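Local coordinates for cell division control protein 4 (PDB 3V7D), which recognises phosphorylated target proteins such as the CDK inhibitor SIC1 as the substrate-binding F-box subunit of an SCF E3 ubiquitin ligase, at residues B[194-202]-B[250-261]. The protein carries 1 engineered substitution. Sequence-based numbering, arbitrary orientation.
Sequences CCTHVFEGH and PLVFHTPEENPY. Unlike the reference sequence in segment 194-202: E200 (reference Lys).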
ATOM      1  N   CYS B 194       4.919  31.306   9.837  1.00 55.98           N
ATOM      2  CA  CYS B 194       4.232  31.869  10.994  1.00 57.58           C
ATOM      3  C   CYS B 194       2.941  31.143  11.334  1.00 53.44           C
ATOM      4  O   CYS B 194       2.444  30.327  10.557  1.00 55.61           O
ATOM      5  CB  CYS B 194       3.924  33.351  10.761  1.00 60.18           C
ATOM      6  SG  CYS B 194       2.597  33.647   9.561  1.00 72.28           S
ATOM      7  N   CYS B 195       2.404  31.451  12.509  1.00 54.29           N
ATOM      8  CA  CYS B 195       1.078  30.994  12.893  1.00 57.37           C
ATOM      9  C   CYS B 195       0.035  31.934  12.297  1.00 64.90           C
ATOM     10  O   CYS B 195       0.178  33.155  12.372  1.00 69.15           O
ATOM     11  CB  CYS B 195       0.944  30.969  14.414  1.00 52.24           C
ATOM     12  SG  CYS B 195      -0.696  30.491  14.994  1.00 60.03           S
ATOM     13  N   THR B 196      -1.012  31.372  11.701  1.00 61.98           N
ATOM     14  CA  THR B 196      -2.057  32.195  11.102  1.00 63.70           C
ATOM     15  C   THR B 196      -3.304  32.290  11.980  1.00 66.21           C
ATOM     16  O   THR B 196      -4.014  33.295  11.952  1.00 72.48           O
ATOM     17  CB  THR B 196      -2.451  31.698   9.694  1.00 60.68           C
ATOM     18  OG1 THR B 196      -2.810  30.312   9.752  1.00 59.83           O
ATOM     19  CG2 THR B 196      -1.299  31.882   8.720  1.00 60.20           C
ATOM     20  N   HIS B 197      -3.568  31.243  12.756  1.00 60.26           N
ATOM     21  CA  HIS B 197      -4.748  31.213  13.618  1.00 61.30           C
ATOM     22  C   HIS B 197      -4.460  30.553  14.964  1.00 60.62           C
ATOM     23  O   HIS B 197      -3.777  29.530  15.031  1.00 59.74           O
ATOM     24  CB  HIS B 197      -5.903  30.469  12.933  1.00 60.68           C
ATOM     25  CG  HIS B 197      -6.290  31.035  11.601  1.00 65.95           C
ATOM     26  ND1 HIS B 197      -5.538  30.841  10.461  1.00 66.38           N
ATOM     27  CD2 HIS B 197      -7.354  31.783  11.225  1.00 68.85           C
ATOM     28  CE1 HIS B 197      -6.119  31.452   9.443  1.00 66.33           C
ATOM     29  NE2 HIS B 197      -7.224  32.029   9.880  1.00 69.63           N
ATOM     30  N   VAL B 198      -4.986  31.143  16.031  1.00 58.71           N
ATOM     31  CA  VAL B 198      -4.960  30.512  17.345  1.00 55.79           C
ATOM     32  C   VAL B 198      -6.388  30.322  17.849  1.00 63.18           C
ATOM     33  O   VAL B 198      -7.077  31.295  18.155  1.00 71.03           O
ATOM     34  CB  VAL B 198      -4.172  31.346  18.368  1.00 59.72           C
ATOM     35  CG1 VAL B 198      -4.168  30.652  19.722  1.00 57.73           C
ATOM     36  CG2 VAL B 198      -2.752  31.588  17.882  1.00 62.70           C
ATOM     37  N   PHE B 199      -6.832  29.070  17.925  1.00 60.37           N
ATOM     38  CA  PHE B 199      -8.187  28.764  18.378  1.00 61.80           C
ATOM     39  C   PHE B 199      -8.206  28.349  19.846  1.00 63.91           C
ATOM     40  O   PHE B 199      -7.644  27.318  20.219  1.00 62.52           O
ATOM     41  CB  PHE B 199      -8.812  27.650  17.533  1.00 61.40           C
ATOM     42  CG  PHE B 199      -8.985  28.003  16.082  1.00 61.20           C
ATOM     43  CD1 PHE B 199      -8.995  29.324  15.667  1.00 60.77           C
ATOM     44  CD2 PHE B 199      -9.141  27.004  15.132  1.00 59.48           C
ATOM     45  CE1 PHE B 199      -9.156  29.644  14.332  1.00 59.98           C
ATOM     46  CE2 PHE B 199      -9.302  27.316  13.797  1.00 57.83           C
ATOM     47  CZ  PHE B 199      -9.310  28.640  13.395  1.00 59.61           C
ATOM     48  N   GLU B 200      -8.858  29.156  20.676  1.00 62.31           N
ATOM     49  CA  GLU B 200      -9.025  28.811  22.080  1.00 62.81           C
ATOM     50  C   GLU B 200     -10.425  28.250  22.291  1.00 62.67           C
ATOM     51  O   GLU B 200     -11.313  28.451  21.461  1.00 64.98           O
ATOM     52  CB  GLU B 200      -8.774  30.028  22.976  1.00 69.09           C
ATOM     53  CG  GLU B 200      -7.372  30.615  22.832  1.00 69.97           C
ATOM     54  CD  GLU B 200      -7.081  31.724  23.829  1.00 80.14           C
ATOM     55  OE1 GLU B 200      -7.845  31.870  24.806  1.00 85.79           O
ATOM     56  OE2 GLU B 200      -6.084  32.452  23.635  1.00 83.19           O
ATOM     57  N   GLY B 201     -10.619  27.536  23.392  1.00 62.81           N
ATOM     58  CA  GLY B 201     -11.905  26.929  23.675  1.00 66.79           C
ATOM     59  C   GLY B 201     -11.784  25.735  24.599  1.00 70.90           C
ATOM     60  O   GLY B 201     -12.570  25.587  25.535  1.00 72.92           O
ATOM     61  N   HIS B 202     -10.803  24.877  24.329  1.00 70.68           N
ATOM     62  CA  HIS B 202     -10.528  23.737  25.197  1.00 68.75           C
ATOM     63  C   HIS B 202     -10.156  24.215  26.596  1.00 68.56           C
ATOM     64  O   HIS B 202      -9.456  25.214  26.756  1.00 66.88           O
ATOM     65  CB  HIS B 202      -9.404  22.869  24.623  1.00 64.94           C
ATOM     66  CG  HIS B 202      -9.860  21.903  23.573  1.00 56.25           C
ATOM     67  ND1 HIS B 202     -10.766  20.897  23.831  1.00 58.37           N
ATOM     68  CD2 HIS B 202      -9.528  21.783  22.265  1.00 56.28           C
ATOM     69  CE1 HIS B 202     -10.975  20.202  22.728  1.00 58.17           C
ATOM     70  NE2 HIS B 202     -10.236  20.719  21.763  1.00 58.82           N
ATOM     71  N   PRO B 250      -0.681  36.277  14.345  1.00 76.35           N
ATOM     72  CA  PRO B 250      -1.773  35.318  14.155  1.00 75.53           C
ATOM     73  C   PRO B 250      -3.149  35.909  14.450  1.00 78.78           C
ATOM     74  O   PRO B 250      -3.285  36.792  15.299  1.00 78.91           O
ATOM     75  CB  PRO B 250      -1.452  34.238  15.186  1.00 71.23           C
ATOM     76  CG  PRO B 250      -0.823  34.996  16.306  1.00 70.28           C
ATOM     77  CD  PRO B 250      -0.031  36.110  15.657  1.00 74.33           C
ATOM     78  N   LEU B 251      -4.160  35.416  13.742  1.00 75.97           N
ATOM     79  CA  LEU B 251      -5.543  35.753  14.047  1.00 70.98           C
ATOM     80  C   LEU B 251      -5.959  34.986  15.290  1.00 70.80           C
ATOM     81  O   LEU B 251      -6.189  33.778  15.234  1.00 71.71           O
ATOM     82  CB  LEU B 251      -6.458  35.382  12.881  1.00 70.19           C
ATOM     83  CG  LEU B 251      -6.713  36.430  11.797  1.00 76.89           C
ATOM     84  CD1 LEU B 251      -5.424  36.851  11.113  1.00 79.17           C
ATOM     85  CD2 LEU B 251      -7.715  35.904  10.780  1.00 78.70           C
ATOM     86  N   VAL B 252      -6.044  35.685  16.415  1.00 69.46           N
ATOM     87  CA  VAL B 252      -6.380  35.044  17.680  1.00 68.66           C
ATOM     88  C   VAL B 252      -7.886  35.081  17.936  1.00 72.47           C
ATOM     89  O   VAL B 252      -8.525  36.120  17.776  1.00 73.69           O
ATOM     90  CB  VAL B 252      -5.634  35.710  18.854  1.00 69.05           C
ATOM     91  CG1 VAL B 252      -5.877  34.943  20.146  1.00 69.47           C
ATOM     92  CG2 VAL B 252      -4.140  35.800  18.552  1.00 64.36           C
ATOM     93  N   PHE B 253      -8.446  33.938  18.326  1.00 72.17           N
ATOM     94  CA  PHE B 253      -9.869  33.840  18.643  1.00 74.73           C
ATOM     95  C   PHE B 253     -10.075  33.348  20.070  1.00 75.83           C
ATOM     96  O   PHE B 253     -10.088  32.143  20.326  1.00 76.23           O
ATOM     97  CB  PHE B 253     -10.579  32.908  17.662  1.00 73.81           C
ATOM     98  CG  PHE B 253     -10.589  33.412  16.250  1.00 77.61           C
ATOM     99  CD1 PHE B 253      -9.513  33.181  15.409  1.00 77.07           C
ATOM    100  CD2 PHE B 253     -11.673  34.121  15.763  1.00 81.90           C
ATOM    101  CE1 PHE B 253      -9.517  33.647  14.108  1.00 76.95           C
ATOM    102  CE2 PHE B 253     -11.684  34.590  14.463  1.00 82.81           C
ATOM    103  CZ  PHE B 253     -10.603  34.349  13.634  1.00 80.12           C
ATOM    104  N   HIS B 254     -10.247  34.291  20.990  1.00 75.15           N
ATOM    105  CA  HIS B 254     -10.358  33.985  22.411  1.00 72.10           C
ATOM    106  C   HIS B 254     -11.671  33.301  22.781  1.00 69.18           C
ATOM    107  O   HIS B 254     -11.750  32.627  23.809  1.00 69.14           O
ATOM    108  CB  HIS B 254     -10.193  35.262  23.248  1.00 83.74           C
ATOM    109  CG  HIS B 254      -8.876  35.948  23.058  1.00 94.46           C
ATOM    110  ND1 HIS B 254      -7.733  35.570  23.732  1.00 97.55           N
ATOM    111  CD2 HIS B 254      -8.519  36.994  22.274  1.00 96.30           C
ATOM    112  CE1 HIS B 254      -6.731  36.348  23.368  1.00 96.04           C
ATOM    113  NE2 HIS B 254      -7.180  37.221  22.483  1.00 96.45           N
ATOM    114  N   THR B 255     -12.701  33.470  21.954  1.00 67.42           N
ATOM    115  CA  THR B 255     -14.022  32.939  22.292  1.00 71.81           C
ATOM    116  C   THR B 255     -14.692  32.224  21.118  1.00 72.49           C
ATOM    117  O   THR B 255     -14.945  32.833  20.080  1.00 76.57           O
ATOM    118  CB  THR B 255     -14.958  34.045  22.839  1.00 79.39           C
ATOM    119  OG1 THR B 255     -14.351  34.673  23.976  1.00 79.31           O
ATOM    120  CG2 THR B 255     -16.282  33.452  23.258  1.00 82.50           C
ATOM    121  N   PRO B 256     -14.975  30.921  21.287  1.00 74.50           N
ATOM    122  CA  PRO B 256     -15.537  30.013  20.277  1.00 74.03           C
ATOM    123  C   PRO B 256     -16.784  30.540  19.570  1.00 79.58           C
ATOM    124  O   PRO B 256     -16.867  30.452  18.347  1.00 78.14           O
ATOM    125  CB  PRO B 256     -15.897  28.774  21.097  1.00 72.78           C
ATOM    126  CG  PRO B 256     -14.918  28.777  22.206  1.00 72.41           C
ATOM    127  CD  PRO B 256     -14.700  30.219  22.553  1.00 74.75           C
ATOM    128  N   GLU B 257     -17.742  31.067  20.328  1.00 87.22           N
ATOM    129  CA  GLU B 257     -18.976  31.587  19.741  1.00 90.22           C
ATOM    130  C   GLU B 257     -18.713  32.745  18.784  1.00 87.20           C
ATOM    131  O   GLU B 257     -19.481  32.986  17.854  1.00 87.28           O
ATOM    132  CB  GLU B 257     -19.955  32.011  20.834  1.00 94.85           C
ATOM    133  CG  GLU B 257     -20.548  30.840  21.581  1.00 99.19           C
ATOM    134  CD  GLU B 257     -21.203  29.840  20.646  1.00102.60           C
ATOM    135  OE1 GLU B 257     -21.996  30.269  19.781  1.00106.96           O
ATOM    136  OE2 GLU B 257     -20.919  28.629  20.770  1.00 98.42           O
ATOM    137  N   GLU B 258     -17.615  33.451  19.016  1.00 84.62           N
ATOM    138  CA  GLU B 258     -17.240  34.576  18.182  1.00 85.59           C
ATOM    139  C   GLU B 258     -16.113  34.165  17.240  1.00 86.91           C
ATOM    140  O   GLU B 258     -15.383  35.003  16.711  1.00 87.89           O
ATOM    141  CB  GLU B 258     -16.839  35.757  19.063  1.00 89.68           C
ATOM    142  CG  GLU B 258     -17.970  36.204  19.995  1.00 94.02           C
ATOM    143  CD  GLU B 258     -17.509  37.122  21.113  1.00 98.35           C
ATOM    144  OE1 GLU B 258     -16.593  37.940  20.883  1.00100.43           O
ATOM    145  OE2 GLU B 258     -18.070  37.022  22.225  1.00 97.84           O
ATOM    146  N   ASN B 259     -15.985  32.856  17.045  1.00 85.14           N
ATOM    147  CA  ASN B 259     -15.024  32.277  16.116  1.00 76.16           C
ATOM    148  C   ASN B 259     -15.777  31.656  14.945  1.00 70.47           C
ATOM    149  O   ASN B 259     -16.421  30.619  15.099  1.00 70.15           O
ATOM    150  CB  ASN B 259     -14.195  31.210  16.834  1.00 74.93           C
ATOM    151  CG  ASN B 259     -13.086  30.634  15.970  1.00 74.12           C
ATOM    152  OD1 ASN B 259     -13.067  30.800  14.750  1.00 73.24           O
ATOM    153  ND2 ASN B 259     -12.156  29.935  16.610  1.00 74.46           N
ATOM    154  N   PRO B 260     -15.696  32.285  13.762  1.00 68.36           N
ATOM    155  CA  PRO B 260     -16.429  31.802  12.586  1.00 68.67           C
ATOM    156  C   PRO B 260     -15.902  30.456  12.086  1.00 73.87           C
ATOM    157  O   PRO B 260     -16.534  29.824  11.238  1.00 74.90           O
ATOM    158  CB  PRO B 260     -16.188  32.898  11.545  1.00 64.45           C
ATOM    159  CG  PRO B 260     -14.915  33.544  11.966  1.00 66.95           C
ATOM    160  CD  PRO B 260     -14.888  33.480  13.463  1.00 67.95           C
ATOM    161  N   TYR B 261     -14.760  30.024  12.610  1.00 71.48           N
ATOM    162  CA  TYR B 261     -14.205  28.726  12.249  1.00 66.57           C
ATOM    163  C   TYR B 261     -14.589  27.665  13.272  1.00 67.56           C
ATOM    164  O   TYR B 261     -14.251  26.495  13.117  1.00 69.12           O
ATOM    165  CB  TYR B 261     -12.683  28.805  12.107  1.00 59.93           C
ATOM    166  CG  TYR B 261     -12.219  29.813  11.084  1.00 64.41           C
ATOM    167  CD1 TYR B 261     -12.425  29.600   9.727  1.00 67.92           C
ATOM    168  CD2 TYR B 261     -11.570  30.978  11.472  1.00 67.54           C
ATOM    169  CE1 TYR B 261     -12.000  30.523   8.784  1.00 69.44           C
ATOM    170  CE2 TYR B 261     -11.142  31.906  10.539  1.00 67.86           C
ATOM    171  CZ  TYR B 261     -11.360  31.674   9.197  1.00 68.84           C
ATOM    172  OH  TYR B 261     -10.936  32.594   8.266  1.00 69.99           O
TER
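F199 lays its ring beside that of F253, F199 CE1 lying 3.7 Å from F253 CD1 at the rim of the F199 ring. The pair sits on a blade of the WD40 beta-propeller, where strand 251-253, from the long insertion between strands 229-233 and 262-266, adds a fifth, parallel strand outside strand 194-199. Four backbone hydrogen bonds join the two: L251 N to T196 O, V198 N to L251 O, F253 N to V198 O and E200 N to F253 O. H197, F199 and F253 point to one face of the sheet, and Y261 of the returning loop closes over them to complete an aromatic cluster; flat rings suit these places because they can pack by rim and face, and W232 also meets F199. H197 and Y261 form an offset edge-to-face (T-shaped) pair, the imidazole giving the edge, with planes at 87°, while T196 OG1 fixes the imidazole through H197 ND1 at 2.9 Å. With CG anti to its carbonyl carbon (chi1 -63°), F199 reaches Y261 CB through CZ and N259 ND2 through CD1. Replacing F199 by alanine would probably leave a gap among F253, N259 and Y261, with the side chains around it freer to shift. On the other face, V198 CG2 packs 4.0 Å from P250 CB, a compact branched side chain beside a rigid ring. N259 suits the bend before Y261 because its amide can close an Asx turn: N259 OD1 accepts Y261 N at 2.8 Å.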